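Local coordinates for protein relik capsid n-terminal domain (Oryctolagus cuniculus, PDB 2XGU) that probably helps build the capsid shell that encloses the viral genome, as the N-terminal domain of a lentiviral capsid protein from a rabbit endogenous virus, at residues R125-V128 and L129-L132. Residues are numbered along the deposited sequence; the frame is centred on the assembly and turned at random. Where two conformers were deposited one is given.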
loop_
_atom_site.group_PDB
_atom_site.type_symbol
_atom_site.label_atom_id
_atom_site.label_comp_id
_atom_site.label_asym_id
_atom_site.label_seq_id
_atom_site.Cartn_x
_atom_site.Cartn_y
_atom_site.Cartn_z
ATOM N N ARG A 125 9.126 -1.368 -4.679
ATOM C CA ARG A 125 8.793 -0.102 -4.039
ATOM C C ARG A 125 7.314 -0.076 -3.659
ATOM O O ARG A 125 6.965 0.354 -2.557
ATOM C CB ARG A 125 9.146 1.077 -4.946
ATOM C CG ARG A 125 8.669 2.428 -4.423
ATOM C CD ARG A 125 9.086 3.555 -5.368
ATOM N NE ARG A 125 8.540 4.837 -4.923
ATOM C CZ ARG A 125 7.310 5.262 -5.196
ATOM N NH1 ARG A 125 6.493 4.525 -5.945
ATOM N NH2 ARG A 125 6.890 6.433 -4.717
ATOM N N THR A 126 6.456 -0.544 -4.563
ATOM C CA THR A 126 5.037 -0.675 -4.273
ATOM C C THR A 126 4.769 -1.564 -3.058
ATOM O O THR A 126 4.020 -1.181 -2.162
ATOM C CB THR A 126 4.288 -1.192 -5.511
ATOM O OG1 THR A 126 4.290 -0.164 -6.506
ATOM C CG2 THR A 126 2.855 -1.577 -5.164
ATOM N N TRP A 127 5.405 -2.735 -2.995
ATOM C CA TRP A 127 5.255 -3.617 -1.834
ATOM C C TRP A 127 5.674 -2.934 -0.526
ATOM O O TRP A 127 4.975 -3.033 0.483
ATOM C CB TRP A 127 6.111 -4.886 -1.996
ATOM C CG TRP A 127 5.606 -5.857 -3.028
ATOM C CD1 TRP A 127 4.492 -5.740 -3.793
ATOM C CD2 TRP A 127 6.224 -7.100 -3.403
ATOM N NE1 TRP A 127 4.363 -6.839 -4.625
ATOM C CE2 TRP A 127 5.421 -7.682 -4.405
ATOM C CE3 TRP A 127 7.378 -7.770 -2.990
ATOM C CZ2 TRP A 127 5.736 -8.903 -4.996
ATOM C CZ3 TRP A 127 7.692 -8.987 -3.575
ATOM C CH2 TRP A 127 6.867 -9.543 -4.559
ATOM N N VAL A 128 6.812 -2.247 -0.544
ATOM C CA VAL A 128 7.320 -1.607 0.668
ATOM C C VAL A 128 6.392 -0.479 1.123
ATOM O O VAL A 128 6.060 -0.368 2.308
ATOM C CB VAL A 128 8.758 -1.092 0.445
ATOM C CG1 VAL A 128 9.264 -0.332 1.662
ATOM C CG2 VAL A 128 9.686 -2.265 0.151
ATOM N N LEU A 129 5.955 0.351 0.180
ATOM C CA LEU A 129 5.034 1.421 0.529
ATOM C C LEU A 129 3.684 0.871 1.007
ATOM O O LEU A 129 3.108 1.391 1.967
ATOM C CB LEU A 129 4.902 2.433 -0.630
ATOM C CG LEU A 129 6.117 3.383 -0.707
ATOM C CD1 LEU A 129 6.272 4.067 -2.060
ATOM C CD2 LEU A 129 6.048 4.436 0.415
ATOM N N GLU A 130 3.186 -0.187 0.374
ATOM C CA GLU A 130 1.961 -0.812 0.862
ATOM C C GLU A 130 2.145 -1.313 2.294
ATOM O O GLU A 130 1.274 -1.129 3.133
ATOM C CB GLU A 130 1.519 -1.944 -0.064
ATOM C CG GLU A 130 1.058 -1.390 -1.406
ATOM C CD GLU A 130 0.727 -2.457 -2.411
ATOM O OE1 GLU A 130 1.045 -3.634 -2.152
ATOM O OE2 GLU A 130 0.134 -2.114 -3.458
ATOM N N ALA A 131 3.284 -1.935 2.578
ATOM C CA ALA A 131 3.546 -2.458 3.911
ATOM C C ALA A 131 3.596 -1.344 4.952
ATOM O O ALA A 131 2.998 -1.454 6.021
ATOM C CB ALA A 131 4.837 -3.265 3.922
ATOM N N LEU A 132 4.312 -0.273 4.631
ATOM C CA LEU A 132 4.348 0.893 5.520
ATOM C C LEU A 132 2.950 1.462 5.769
ATOM O O LEU A 132 2.557 1.727 6.909
ATOM C CB LEU A 132 5.271 1.974 4.957
ATOM C CG LEU A 132 6.754 1.643 4.983
ATOM C CD1 LEU A 132 7.527 2.557 4.049
ATOM C CD2 LEU A 132 7.242 1.800 6.419
#
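Four successive backbone hydrogen bonds tie Arg-125 to Leu-129, Thr-126 to Glu-130, Trp-127 to Ala-131 and Val-128 to Leu-132. Each runs from an N-H to the carbonyl oxygen four residues earlier. Leu-129 N lies 2.9 Å from Arg-125 O. This is regular alpha-helix, two turns of helix 118-134 in the mainly helical capsid N-terminal domain.

Side-chain contacts follow the same spacing. In one of its two conformers, Leu-129 places CD1 over the centre of one face of the Arg-125 guanidinium, 3.5 Å from CZ. The arginine chain is extended, with CG anti to the backbone N (chi1 173°), which carries the flat group outward from the helix. Leu-129 crosses it obliquely. Val-128 and Leu-132 form an apolar pair side by side, Val-128 CG1 4.1 Å from Leu-132 CD1. Both pack on Phe-40 of helix 34-43.

Polar ends look elsewhere. Arg-125 NE bonds Ser-44 OG, and NH2 bonds Gly-41 O; NH2 also bonds Gln-136 OE1 of the second subunit. Glu-130 points the same way as Thr-126, and its OE2 is 3.3 Å from the methyl CG2. Glu-130 OE1 has a weak, long ion pair with Lys-76. Its OE2 comes close to Glu-134 OE2 of the second subunit, a like-charge approach that may raise the pKa of one of them.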